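Local coordinates for protein probable acetolactate synthase isozyme III (Small subunit) (Nitrosomonas europaea ATCC 19718, PDB 2PC6) that probably serves as the small subunit of an acetolactate synthase, built from two ACT-like domains and paired with a second copy of itself, at residues I7-E12 and S46-V51; E85-L90 and S131-F136; M89-R94 and L146-T151; V93-K98 and E120-E125. One frame throughout, in Å; residues are numbered along the deposited sequence.

Contact 1. Residues I7-E12 and S46-V51; sequences ISLLME and SRMTLV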
loop_
_atom_site.group_PDB
_atom_site.type_symbol
_atom_site.label_atom_id
_atom_site.label_comp_id
_atom_site.label_asym_id
_atom_site.label_seq_id
_atom_site.Cartn_x
_atom_site.Cartn_y
_atom_site.Cartn_z
ATOM N N ILE A 7 -2.220 -1.163 13.357
ATOM C CA ILE A 7 -1.067 -0.488 13.941
ATOM C C ILE A 7 -0.410 0.499 12.936
ATOM O O ILE A 7 -0.151 0.178 11.753
ATOM C CB ILE A 7 -0.054 -1.499 14.480
ATOM C CG1 ILE A 7 -0.526 -2.021 15.835
ATOM C CG2 ILE A 7 1.245 -0.848 14.716
ATOM C CD1 ILE A 7 -1.090 -3.391 15.819
ATOM N N SER A 8 -0.166 1.702 13.448
ATOM C CA SER A 8 0.419 2.801 12.727
ATOM C C SER A 8 1.743 3.162 13.381
ATOM O O SER A 8 1.817 3.343 14.605
ATOM C CB SER A 8 -0.492 3.993 12.899
ATOM O OG SER A 8 -0.717 4.625 11.662
ATOM N N LEU A 9 2.798 3.294 12.592
ATOM C CA LEU A 9 4.057 3.660 13.203
ATOM C C LEU A 9 4.951 4.524 12.327
ATOM O O LEU A 9 4.843 4.522 11.094
ATOM C CB LEU A 9 4.777 2.437 13.789
ATOM C CG LEU A 9 4.996 1.172 12.970
ATOM C CD1 LEU A 9 6.305 1.353 12.253
ATOM C CD2 LEU A 9 5.108 -0.054 13.863
ATOM N N LEU A 10 5.756 5.326 13.019
ATOM C CA LEU A 10 6.775 6.129 12.430
ATOM C C LEU A 10 8.117 5.407 12.564
ATOM O O LEU A 10 8.496 4.931 13.640
ATOM C CB LEU A 10 6.839 7.496 13.115
ATOM C CG LEU A 10 5.945 8.669 12.665
ATOM C CD1 LEU A 10 6.298 9.904 13.445
ATOM C CD2 LEU A 10 5.966 8.977 11.149
HETATM N N MSE A 11 8.848 5.318 11.471
HETATM C CA MSE A 11 10.171 4.756 11.589
HETATM C C MSE A 11 11.216 5.349 10.705
HETATM O O MSE A 11 10.914 5.915 9.657
HETATM C CB MSE A 11 10.145 3.252 11.421
HETATM C CG MSE A 11 9.239 2.724 10.363
HETATM SE SE MSE A 11 10.150 1.095 9.900
HETATM C CE MSE A 11 10.865 1.537 7.987
ATOM N N GLU A 12 12.453 5.224 11.177
ATOM C CA GLU A 12 13.655 5.551 10.421
ATOM C C GLU A 12 13.600 4.984 9.007
ATOM O O GLU A 12 13.587 3.764 8.816
ATOM C CB GLU A 12 14.901 5.013 11.141
ATOM C CG GLU A 12 15.086 5.447 12.632
ATOM C CD GLU A 12 15.309 6.968 12.863
ATOM O OE1 GLU A 12 15.116 7.814 11.948
ATOM O OE2 GLU A 12 15.681 7.320 13.997
ATOM N N SER A 46 9.563 7.181 7.798
ATOM C CA SER A 46 8.502 6.552 7.024
ATOM C C SER A 46 7.336 6.217 7.918
ATOM O O SER A 46 7.491 6.096 9.122
ATOM C CB SER A 46 9.040 5.286 6.347
ATOM O OG SER A 46 9.925 5.617 5.274
ATOM N N ARG A 47 6.162 6.066 7.317
ATOM C CA ARG A 47 4.927 5.800 8.056
ATOM C C ARG A 47 4.471 4.414 7.673
ATOM O O ARG A 47 4.294 4.080 6.508
ATOM C CB ARG A 47 3.851 6.850 7.713
ATOM C CG ARG A 47 2.416 6.581 8.235
ATOM C CD ARG A 47 2.298 7.034 9.667
ATOM N NE ARG A 47 0.969 6.865 10.273
ATOM C CZ ARG A 47 0.191 7.871 10.680
ATOM N NH1 ARG A 47 0.566 9.131 10.516
ATOM N NH2 ARG A 47 -0.970 7.623 11.253
HETATM N N MSE A 48 4.315 3.573 8.662
HETATM C CA MSE A 48 3.904 2.238 8.356
HETATM C C MSE A 48 2.539 2.025 8.914
HETATM O O MSE A 48 2.249 2.412 10.050
HETATM C CB MSE A 48 4.859 1.232 8.956
HETATM C CG MSE A 48 4.471 -0.203 8.686
HETATM SE SE MSE A 48 5.854 -1.455 9.387
HETATM C CE MSE A 48 7.454 -0.771 8.381
ATOM N N THR A 49 1.711 1.389 8.103
ATOM C CA THR A 49 0.439 0.926 8.560
ATOM C C THR A 49 0.439 -0.581 8.410
ATOM O O THR A 49 0.553 -1.104 7.309
ATOM C CB THR A 49 -0.716 1.536 7.746
ATOM O OG1 THR A 49 -0.581 2.964 7.736
ATOM C CG2 THR A 49 -2.007 1.160 8.366
ATOM N N LEU A 50 0.275 -1.252 9.529
ATOM C CA LEU A 50 0.288 -2.659 9.563
ATOM C C LEU A 50 -1.025 -3.208 10.170
ATOM O O LEU A 50 -1.533 -2.684 11.177
ATOM C CB LEU A 50 1.460 -3.029 10.446
ATOM C CG LEU A 50 1.848 -4.468 10.601
ATOM C CD1 LEU A 50 3.226 -4.408 11.169
ATOM C CD2 LEU A 50 0.883 -5.160 11.574
ATOM N N VAL A 51 -1.578 -4.252 9.565
ATOM C CA VAL A 51 -2.775 -4.869 10.101
ATOM C C VAL A 51 -2.400 -6.229 10.643
ATOM O O VAL A 51 -1.780 -7.026 9.947
ATOM C CB VAL A 51 -3.865 -5.069 9.026
ATOM C CG1 VAL A 51 -5.014 -5.887 9.583
ATOM C CG2 VAL A 51 -4.334 -3.742 8.491
#
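Ser8 OG is gripped by two nitrogens of Arg47, which reaches it side-on: NE lies 3.1 Å and NH2 3.0 Å from OG, and the oxygen sits at the edge of the guanidinium, close to its plane. Arg47 CG is anti to the backbone N (chi1 170°), and a bend at chi2 (83°) brings its end to the Ser8 hydroxyl on the adjacent strand. Both N-H groups are moderately bent toward their shared acceptor. The backbones form a regular antiparallel ladder. Ile7, Leu9 and Met11 form hydrogen-bonded pairs with Leu50, Met48 and Ser46, while Ser8 and Leu10 stand in non-hydrogen-bonded pairs with Thr49 and Arg47. Among the rungs, Ser46 N to Met11 O measures 2.6 Å and Met48 N to Leu9 O 2.7 Å.

The face carrying Ile7, Leu9, Met11, Met48 and Leu50 is largely apolar, with Ser46 at the end of the row. Leu9 CD1 lies 3.6 Å from Met48 CB, the two side chains running side by side in the same direction. Met48, modelled like Met11 as selenomethionine, is extended until chi3 (-57°) bends its CE to 3.6 Å from Met11 SE. Helix 17-28 covers this face, with Leu18 and Val21 on Met48 and Ala17 on Met11.

Arg47 NH1 forms a salt bridge with Glu147 of the second subunit. The chemistry thus divides the two sides of this ACT sheet: one is packed as a largely apolar core, whereas the other buries a charged group whose nitrogens are shared between Ser8 and the partner subunit, which probably restrains the rotation of the guanidinium.

Contact 2. Residues E85-L90 and S131-F136; sequences ERELML and SKLDGF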
loop_
_atom_site.group_PDB
_atom_site.type_symbol
_atom_site.label_atom_id
_atom_site.label_comp_id
_atom_site.label_asym_id
_atom_site.label_seq_id
_atom_site.Cartn_x
_atom_site.Cartn_y
_atom_site.Cartn_z
ATOM N N GLU A 85 -9.626 4.933 7.149
ATOM C CA GLU A 85 -8.748 4.066 6.388
ATOM C C GLU A 85 -9.236 3.897 4.970
ATOM O O GLU A 85 -10.445 3.968 4.700
ATOM C CB GLU A 85 -8.441 2.723 7.099
ATOM C CG GLU A 85 -9.634 1.824 7.238
ATOM C CD GLU A 85 -9.907 0.952 6.001
ATOM O OE1 GLU A 85 -8.967 0.729 5.175
ATOM O OE2 GLU A 85 -11.076 0.487 5.868
ATOM N N ARG A 86 -8.255 3.712 4.082
ATOM C CA ARG A 86 -8.491 3.475 2.669
ATOM C C ARG A 86 -7.517 2.482 2.164
ATOM O O ARG A 86 -6.399 2.375 2.659
ATOM C CB ARG A 86 -8.405 4.761 1.834
ATOM C CG ARG A 86 -9.546 5.753 2.112
ATOM C CD ARG A 86 -10.895 5.138 1.828
ATOM N NE ARG A 86 -11.983 6.138 1.898
ATOM C CZ ARG A 86 -12.610 6.442 3.033
ATOM N NH1 ARG A 86 -12.230 5.827 4.143
ATOM N NH2 ARG A 86 -13.590 7.365 3.084
ATOM N N GLU A 87 -7.958 1.715 1.188
ATOM C CA GLU A 87 -7.058 0.834 0.518
ATOM C C GLU A 87 -7.240 1.024 -0.962
ATOM O O GLU A 87 -8.333 1.389 -1.418
ATOM C CB GLU A 87 -7.417 -0.582 0.900
ATOM C CG GLU A 87 -6.326 -1.586 0.541
ATOM C CD GLU A 87 -6.656 -2.967 1.104
ATOM O OE1 GLU A 87 -7.712 -3.095 1.824
ATOM O OE2 GLU A 87 -5.858 -3.908 0.831
ATOM N N LEU A 88 -6.178 0.786 -1.715
ATOM C CA LEU A 88 -6.290 0.733 -3.170
ATOM C C LEU A 88 -6.073 -0.682 -3.701
ATOM O O LEU A 88 -5.240 -1.439 -3.215
ATOM C CB LEU A 88 -5.335 1.739 -3.842
ATOM C CG LEU A 88 -5.373 1.822 -5.387
ATOM C CD1 LEU A 88 -5.117 3.229 -5.862
ATOM C CD2 LEU A 88 -4.281 0.965 -5.888
HETATM N N MSE A 89 -6.817 -1.031 -4.719
HETATM C CA MSE A 89 -6.726 -2.334 -5.305
HETATM C C MSE A 89 -6.839 -2.260 -6.821
HETATM O O MSE A 89 -7.654 -1.517 -7.383
HETATM C CB MSE A 89 -7.815 -3.203 -4.719
HETATM C CG MSE A 89 -8.011 -4.490 -5.410
HETATM SE SE MSE A 89 -9.311 -5.605 -4.402
HETATM C CE MSE A 89 -10.944 -4.596 -4.797
ATOM N N LEU A 90 -6.016 -3.071 -7.458
ATOM C CA LEU A 90 -6.038 -3.333 -8.879
ATOM C C LEU A 90 -6.425 -4.812 -9.133
ATOM O O LEU A 90 -5.704 -5.744 -8.717
ATOM C CB LEU A 90 -4.637 -3.077 -9.433
ATOM C CG LEU A 90 -4.304 -1.845 -10.274
ATOM C CD1 LEU A 90 -5.015 -0.567 -9.863
ATOM C CD2 LEU A 90 -2.807 -1.652 -10.295
ATOM N N SER A 131 -14.226 -3.015 3.713
ATOM C CA SER A 131 -15.446 -3.729 3.370
ATOM C C SER A 131 -15.896 -3.468 1.959
ATOM O O SER A 131 -16.421 -4.370 1.323
ATOM C CB SER A 131 -16.596 -3.542 4.391
ATOM O OG SER A 131 -16.918 -2.194 4.554
ATOM N N LYS A 132 -15.666 -2.265 1.458
ATOM C CA LYS A 132 -16.001 -1.968 0.088
ATOM C C LYS A 132 -15.204 -2.880 -0.840
ATOM O O LYS A 132 -15.768 -3.440 -1.776
ATOM C CB LYS A 132 -15.715 -0.502 -0.245
ATOM C CG LYS A 132 -16.590 0.057 -1.344
ATOM C CD LYS A 132 -15.751 0.740 -2.451
ATOM C CE LYS A 132 -16.438 2.005 -3.065
ATOM N NZ LYS A 132 -15.501 2.759 -4.043
ATOM N N LEU A 133 -13.905 -3.024 -0.584
ATOM C CA LEU A 133 -13.038 -3.790 -1.490
ATOM C C LEU A 133 -13.353 -5.245 -1.357
ATOM O O LEU A 133 -13.394 -5.956 -2.363
ATOM C CB LEU A 133 -11.547 -3.583 -1.211
ATOM C CG LEU A 133 -10.791 -2.378 -1.826
ATOM C CD1 LEU A 133 -11.562 -1.083 -1.820
ATOM C CD2 LEU A 133 -9.397 -2.171 -1.171
ATOM N N ASP A 134 -13.597 -5.681 -0.121
ATOM C CA ASP A 134 -14.064 -7.035 0.098
ATOM C C ASP A 134 -15.427 -7.298 -0.585
ATOM O O ASP A 134 -15.658 -8.405 -1.088
ATOM C CB ASP A 134 -14.100 -7.396 1.595
ATOM C CG ASP A 134 -12.712 -7.486 2.221
ATOM O OD1 ASP A 134 -11.701 -7.147 1.601
ATOM O OD2 ASP A 134 -12.594 -7.899 3.349
ATOM N N GLY A 135 -16.311 -6.299 -0.623
ATOM C CA GLY A 135 -17.635 -6.453 -1.234
ATOM C C GLY A 135 -17.540 -6.607 -2.745
ATOM O O GLY A 135 -18.291 -7.396 -3.372
ATOM N N PHE A 136 -16.610 -5.858 -3.332
ATOM C CA PHE A 136 -16.262 -6.051 -4.708
ATOM C C PHE A 136 -15.821 -7.489 -4.978
ATOM O O PHE A 136 -16.319 -8.109 -5.889
ATOM C CB PHE A 136 -15.157 -5.118 -5.142
ATOM C CG PHE A 136 -14.919 -5.163 -6.621
ATOM C CD1 PHE A 136 -15.763 -4.467 -7.490
ATOM C CD2 PHE A 136 -13.899 -5.962 -7.162
ATOM C CE1 PHE A 136 -15.604 -4.512 -8.879
ATOM C CE2 PHE A 136 -13.700 -6.019 -8.528
ATOM C CZ PHE A 136 -14.575 -5.252 -9.410
#
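Glu87 makes the first touch along strand 85-90, and it does so with its hydrocarbon stem. CG lies anti to the backbone N (chi1 -165°) and the chain runs straight on from there, so that Leu133 CD2 can lie against its whole length: the methyl is 3.3 Å from CB of Glu87 and 3.6 Å from OE1 of the same residue. The two side chains cross obliquely. The carboxylate has its polar partner outside the two segments: OE2 forms a salt bridge with Arg150 NE, while Asp134 on the helix holds NH2 of the same arginine through OD1. Arg150 thereby stands between two acidic groups, which should offset their mutual repulsion.

Two residues further on, Met89, a selenomethionine, points to the same side. It too is extended at first, and the turn comes at its last torsion (chi3 71°), which carries CE along the helix surface. CE meets Leu133 CG at 3.7 Å and Phe136 CD2 at 4.0 Å, the latter approach being oblique to the ring. Met89 and Leu133 slide past each other in opposite directions, and Leu133 lies between the stem of Glu87 and CE of Met89. The contact is made by van der Waals packing, mostly of carbon atoms.

The axes of segments 85-90 and 131-136 come within 9.2 Å, at 32° to each other. Helix 130-139 thus lies on the sheet over central strand 83-94, with Leu126 of strand 121-128 touching both Met89 and Phe136, and Phe110, just after helix 98-109, meeting Phe136 edge-to-face.

Contact 3. Residues M89-R94 and L146-T151; sequences MLVKVR and LEIART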
loop_
_atom_site.group_PDB
_atom_site.type_symbol
_atom_site.label_atom_id
_atom_site.label_comp_id
_atom_site.label_asym_id
_atom_site.label_seq_id
_atom_site.Cartn_x
_atom_site.Cartn_y
_atom_site.Cartn_z
HETATM N N MSE A 89 -6.817 -1.031 -4.719
HETATM C CA MSE A 89 -6.726 -2.334 -5.305
HETATM C C MSE A 89 -6.839 -2.260 -6.821
HETATM O O MSE A 89 -7.654 -1.517 -7.383
HETATM C CB MSE A 89 -7.815 -3.203 -4.719
HETATM C CG MSE A 89 -8.011 -4.490 -5.410
HETATM SE SE MSE A 89 -9.311 -5.605 -4.402
HETATM C CE MSE A 89 -10.944 -4.596 -4.797
ATOM N N LEU A 90 -6.016 -3.071 -7.458
ATOM C CA LEU A 90 -6.038 -3.333 -8.879
ATOM C C LEU A 90 -6.425 -4.812 -9.133
ATOM O O LEU A 90 -5.704 -5.744 -8.717
ATOM C CB LEU A 90 -4.637 -3.077 -9.433
ATOM C CG LEU A 90 -4.304 -1.845 -10.274
ATOM C CD1 LEU A 90 -5.015 -0.567 -9.863
ATOM C CD2 LEU A 90 -2.807 -1.652 -10.295
ATOM N N VAL A 91 -7.531 -5.007 -9.853
ATOM C CA VAL A 91 -8.072 -6.321 -10.148
ATOM C C VAL A 91 -8.087 -6.517 -11.652
ATOM O O VAL A 91 -8.816 -5.795 -12.377
ATOM C CB VAL A 91 -9.534 -6.388 -9.706
ATOM C CG1 VAL A 91 -10.024 -7.778 -9.820
ATOM C CG2 VAL A 91 -9.639 -5.933 -8.306
ATOM N N LYS A 92 -7.319 -7.487 -12.143
ATOM C CA LYS A 92 -7.355 -7.775 -13.585
ATOM C C LYS A 92 -8.302 -8.939 -13.826
ATOM O O LYS A 92 -8.133 -9.986 -13.231
ATOM C CB LYS A 92 -5.947 -8.055 -14.126
ATOM C CG LYS A 92 -5.897 -8.614 -15.521
ATOM C CD LYS A 92 -4.458 -9.028 -15.929
ATOM C CE LYS A 92 -3.533 -7.814 -15.863
ATOM N NZ LYS A 92 -2.114 -8.168 -16.120
ATOM N N VAL A 93 -9.293 -8.735 -14.688
ATOM C CA VAL A 93 -10.392 -9.660 -14.865
ATOM C C VAL A 93 -10.545 -10.008 -16.324
ATOM O O VAL A 93 -10.327 -9.174 -17.207
ATOM C CB VAL A 93 -11.772 -9.061 -14.398
ATOM C CG1 VAL A 93 -11.840 -8.939 -12.902
ATOM C CG2 VAL A 93 -12.057 -7.682 -15.099
ATOM N N ARG A 94 -10.919 -11.256 -16.554
ATOM C CA ARG A 94 -11.229 -11.781 -17.837
ATOM C C ARG A 94 -12.581 -11.186 -18.186
ATOM O O ARG A 94 -13.505 -11.225 -17.379
ATOM C CB ARG A 94 -11.293 -13.310 -17.696
ATOM C CG ARG A 94 -11.855 -14.122 -18.875
ATOM C CD ARG A 94 -11.055 -13.968 -20.167
ATOM N NE ARG A 94 -9.670 -14.426 -20.134
ATOM C CZ ARG A 94 -8.630 -13.665 -20.456
ATOM N NH1 ARG A 94 -8.827 -12.392 -20.786
ATOM N NH2 ARG A 94 -7.395 -14.150 -20.432
ATOM N N LEU A 146 -8.108 -12.663 -12.938
ATOM C CA LEU A 146 -6.795 -13.143 -13.412
ATOM C C LEU A 146 -5.667 -12.951 -12.398
ATOM O O LEU A 146 -4.848 -13.858 -12.198
ATOM C CB LEU A 146 -6.410 -12.516 -14.745
ATOM C CG LEU A 146 -7.340 -12.808 -15.911
ATOM C CD1 LEU A 146 -7.052 -11.834 -17.027
ATOM C CD2 LEU A 146 -7.106 -14.237 -16.360
ATOM N N GLU A 147 -5.612 -11.765 -11.789
ATOM C CA GLU A 147 -4.703 -11.473 -10.650
ATOM C C GLU A 147 -5.170 -10.159 -10.001
ATOM O O GLU A 147 -5.996 -9.450 -10.555
ATOM C CB GLU A 147 -3.236 -11.372 -11.096
ATOM C CG GLU A 147 -3.057 -10.302 -12.134
ATOM C CD GLU A 147 -1.647 -10.170 -12.670
ATOM O OE1 GLU A 147 -0.692 -10.750 -12.111
ATOM O OE2 GLU A 147 -1.492 -9.465 -13.694
ATOM N N ILE A 148 -4.612 -9.845 -8.852
ATOM C CA ILE A 148 -5.041 -8.735 -8.003
ATOM C C ILE A 148 -3.809 -8.145 -7.308
ATOM O O ILE A 148 -2.954 -8.891 -6.842
ATOM C CB ILE A 148 -5.987 -9.273 -6.905
ATOM C CG1 ILE A 148 -7.409 -9.348 -7.423
ATOM C CG2 ILE A 148 -5.930 -8.445 -5.601
ATOM C CD1 ILE A 148 -8.331 -9.917 -6.307
ATOM N N ALA A 149 -3.723 -6.814 -7.262
ATOM C CA ALA A 149 -2.690 -6.117 -6.514
ATOM C C ALA A 149 -3.363 -5.035 -5.699
ATOM O O ALA A 149 -4.038 -4.136 -6.208
ATOM C CB ALA A 149 -1.632 -5.560 -7.405
ATOM N N ARG A 150 -3.123 -5.157 -4.410
ATOM C CA ARG A 150 -3.921 -4.589 -3.381
ATOM C C ARG A 150 -2.908 -4.056 -2.410
ATOM O O ARG A 150 -2.014 -4.792 -1.976
ATOM C CB ARG A 150 -4.754 -5.716 -2.796
ATOM C CG ARG A 150 -5.457 -5.409 -1.520
ATOM C CD ARG A 150 -6.397 -6.530 -1.156
ATOM N NE ARG A 150 -7.276 -6.080 -0.092
ATOM C CZ ARG A 150 -8.481 -6.592 0.146
ATOM N NH1 ARG A 150 -8.944 -7.578 -0.615
ATOM N NH2 ARG A 150 -9.238 -6.102 1.127
ATOM N N THR A 151 -3.027 -2.762 -2.100
ATOM C CA THR A 151 -1.942 -1.988 -1.473
ATOM C C THR A 151 -1.846 -2.161 0.016
ATOM O O THR A 151 -0.891 -1.641 0.620
ATOM C CB THR A 151 -2.071 -0.447 -1.611
ATOM O OG1 THR A 151 -3.328 -0.008 -1.056
ATOM C CG2 THR A 151 -1.919 -0.018 -3.011
#
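A classic beta bulge interrupts the pairing of central strand 83-94 with edge strand 145-157: Leu146 and Glu147 both stand opposite Lys92. Lys92 O takes the N-H of Leu146 N at 2.7 Å and, weakly, that of Glu147 N at 3.4 Å, while Lys92 N returns a bond to Glu147 O. Beyond the bulge the ladder is regular, Leu90 and Ala149 forming a hydrogen-bonded pair and Val91 and Ile148 a non-hydrogen-bonded one.

Lys92 and Glu147 run side by side on the same face, and NZ closes a salt bridge to OE2 at 2.8 Å, nearly along the C-O axis. Glu147 CG takes the crowded position between the backbone N and the carbonyl carbon (chi1 58°), and the extended chain beyond it sets the carboxylate beside NZ. In this ACT-like fold the face belongs to the dimer interface: NZ also bonds Ser157 O and Gly159 O of the second subunit.

Leu146, the other bulge residue, packs on Lys92 and Arg94: its CD1 touches Lys92 CG at 3.7 Å and rests over one face of the Arg94 guanidinium, whose NH1 bonds Glu120 O. On the helix-covered face, Val91 CG1 approaches Ile148 CG1 to 3.9 Å, the two side chains pointing alike.

Contact 4. Residues V93-K98 and E120-E125; sequences VRAVGK and ELYTIE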
loop_
_atom_site.group_PDB
_atom_site.type_symbol
_atom_site.label_atom_id
_atom_site.label_comp_id
_atom_site.label_asym_id
_atom_site.label_seq_id
_atom_site.Cartn_x
_atom_site.Cartn_y
_atom_site.Cartn_z
ATOM N N VAL A 93 -9.293 -8.735 -14.688
ATOM C CA VAL A 93 -10.392 -9.660 -14.865
ATOM C C VAL A 93 -10.545 -10.008 -16.324
ATOM O O VAL A 93 -10.327 -9.174 -17.207
ATOM C CB VAL A 93 -11.772 -9.061 -14.398
ATOM C CG1 VAL A 93 -11.840 -8.939 -12.902
ATOM C CG2 VAL A 93 -12.057 -7.682 -15.099
ATOM N N ARG A 94 -10.919 -11.256 -16.554
ATOM C CA ARG A 94 -11.229 -11.781 -17.837
ATOM C C ARG A 94 -12.581 -11.186 -18.186
ATOM O O ARG A 94 -13.505 -11.225 -17.379
ATOM C CB ARG A 94 -11.293 -13.310 -17.696
ATOM C CG ARG A 94 -11.855 -14.122 -18.875
ATOM C CD ARG A 94 -11.055 -13.968 -20.167
ATOM N NE ARG A 94 -9.670 -14.426 -20.134
ATOM C CZ ARG A 94 -8.630 -13.665 -20.456
ATOM N NH1 ARG A 94 -8.827 -12.392 -20.786
ATOM N NH2 ARG A 94 -7.395 -14.150 -20.432
ATOM N N ALA A 95 -12.705 -10.605 -19.371
ATOM C CA ALA A 95 -13.935 -9.945 -19.710
ATOM C C ALA A 95 -14.228 -10.140 -21.180
ATOM O O ALA A 95 -13.789 -9.347 -22.000
ATOM C CB ALA A 95 -13.897 -8.427 -19.319
ATOM N N VAL A 96 -14.981 -11.197 -21.482
ATOM C CA VAL A 96 -15.401 -11.517 -22.835
ATOM C C VAL A 96 -16.922 -11.767 -22.899
ATOM O O VAL A 96 -17.526 -12.274 -21.933
ATOM C CB VAL A 96 -14.567 -12.715 -23.444
ATOM C CG1 VAL A 96 -13.181 -12.837 -22.777
ATOM C CG2 VAL A 96 -15.306 -14.047 -23.344
ATOM N N GLY A 97 -17.519 -11.397 -24.044
ATOM C CA GLY A 97 -18.965 -11.412 -24.263
ATOM C C GLY A 97 -19.738 -10.655 -23.206
ATOM O O GLY A 97 -19.414 -9.501 -22.828
ATOM N N LYS A 98 -20.772 -11.303 -22.695
ATOM C CA LYS A 98 -21.658 -10.616 -21.783
ATOM C C LYS A 98 -20.930 -10.218 -20.490
ATOM O O LYS A 98 -21.380 -9.335 -19.771
ATOM C CB LYS A 98 -22.991 -11.383 -21.563
ATOM C CG LYS A 98 -22.913 -12.807 -20.976
ATOM N N GLU A 120 -10.363 -8.745 -24.383
ATOM C CA GLU A 120 -10.697 -9.886 -23.549
ATOM C C GLU A 120 -10.451 -9.622 -22.081
ATOM O O GLU A 120 -10.735 -10.471 -21.236
ATOM C CB GLU A 120 -9.868 -11.092 -23.972
ATOM C CG GLU A 120 -10.201 -11.664 -25.364
ATOM C CD GLU A 120 -9.520 -10.928 -26.533
ATOM O OE1 GLU A 120 -8.472 -10.289 -26.296
ATOM O OE2 GLU A 120 -10.034 -11.001 -27.694
ATOM N N LEU A 121 -9.890 -8.465 -21.753
ATOM C CA LEU A 121 -9.685 -8.148 -20.332
ATOM C C LEU A 121 -9.883 -6.691 -19.882
ATOM O O LEU A 121 -9.887 -5.767 -20.694
ATOM C CB LEU A 121 -8.355 -8.723 -19.853
ATOM C CG LEU A 121 -7.026 -8.045 -20.093
ATOM C CD1 LEU A 121 -6.842 -6.784 -19.199
ATOM C CD2 LEU A 121 -5.925 -9.071 -19.773
ATOM N N TYR A 122 -10.063 -6.503 -18.577
ATOM C CA TYR A 122 -10.053 -5.180 -17.980
ATOM C C TYR A 122 -9.142 -5.206 -16.772
ATOM O O TYR A 122 -9.109 -6.222 -16.036
ATOM C CB TYR A 122 -11.425 -4.829 -17.449
ATOM C CG TYR A 122 -12.532 -4.548 -18.441
ATOM C CD1 TYR A 122 -12.296 -3.856 -19.621
ATOM C CD2 TYR A 122 -13.839 -4.911 -18.140
ATOM C CE1 TYR A 122 -13.322 -3.553 -20.459
ATOM C CE2 TYR A 122 -14.859 -4.627 -18.971
ATOM C CZ TYR A 122 -14.599 -3.953 -20.133
ATOM O OH TYR A 122 -15.636 -3.661 -20.962
ATOM N N THR A 123 -8.444 -4.097 -16.520
ATOM C CA THR A 123 -7.870 -3.925 -15.215
ATOM C C THR A 123 -8.617 -2.829 -14.519
ATOM O O THR A 123 -8.665 -1.710 -15.024
ATOM C CB THR A 123 -6.403 -3.648 -15.257
ATOM O OG1 THR A 123 -5.775 -4.795 -15.793
ATOM C CG2 THR A 123 -5.851 -3.486 -13.845
ATOM N N ILE A 124 -9.222 -3.161 -13.376
ATOM C CA ILE A 124 -10.085 -2.219 -12.620
ATOM C C ILE A 124 -9.404 -1.661 -11.379
ATOM O O ILE A 124 -8.826 -2.405 -10.609
ATOM C CB ILE A 124 -11.411 -2.910 -12.216
ATOM C CG1 ILE A 124 -12.115 -3.446 -13.483
ATOM C CG2 ILE A 124 -12.323 -1.936 -11.490
ATOM C CD1 ILE A 124 -13.295 -4.394 -13.244
ATOM N N GLU A 125 -9.485 -0.345 -11.187
ATOM C CA GLU A 125 -8.901 0.296 -10.029
ATOM C C GLU A 125 -9.993 0.647 -9.022
ATOM O O GLU A 125 -10.959 1.325 -9.368
ATOM C CB GLU A 125 -8.215 1.546 -10.493
ATOM C CG GLU A 125 -7.521 2.329 -9.412
ATOM C CD GLU A 125 -7.528 3.823 -9.728
ATOM O OE1 GLU A 125 -6.887 4.317 -10.713
ATOM O OE2 GLU A 125 -8.218 4.528 -8.966
#
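Tyr122 and Val93 stand on the same face of the sheet, angled across one another, and the valine methyl CG2 approaches the tyrosine at the ring edge, near its plane, 3.7 Å from CB. Ala95 CB also meets this ring, obliquely, 3.7 Å from Tyr122 CD2. Val93 CG2 also reaches Ile124 CD1 at 4.0 Å, a row that Met103 and Ala107 of helix 98-109 help to cover.

Arg94 points to the opposite face. Two successive bends, at chi2 and chi3 (61° and 62°), fold its chain back so that NH1 reaches Glu120 O at 2.7 Å, with this oxygen almost exactly in the guanidinium plane. Ala95 N, also 2.7 Å from Glu120 O, comes from the other face of that carbonyl's plane. The oxygen is thus clasped from both sides, with neither donor on a lone pair. NH2 of Arg94 turns to Glu160 of the second subunit in a salt bridge.

Val93 and Tyr122 exchange two backbone bonds, after which strand 83-94 ends and the chain leads into helix 98-109. Central strands one and three pairing antiparallel, with a helix packed on them, is the ferredoxin-like arrangement of ACT domains.

How the contacts relate
From the N terminus, contact 1 closes first, its loop taking in helix 17-28 and strand 34-39 and joining two neighbouring strands of the first ACT-like sheet. The other three come later in the chain, and all start from strand 83-94 of the second sheet. Contact 4 closes the shortest loop and is nested within that of contact 2, which brings helix 130-139 down onto the sheet; contact 3 adds the edge strand 145-157. On strand 83-94, contacts 2 and 3 share Met89 and Leu90, and contacts 3 and 4 share Val93 and Arg94. Contact 1, about 25 Å from contact 3 between centres, is tied to the contact 3 region of the second subunit.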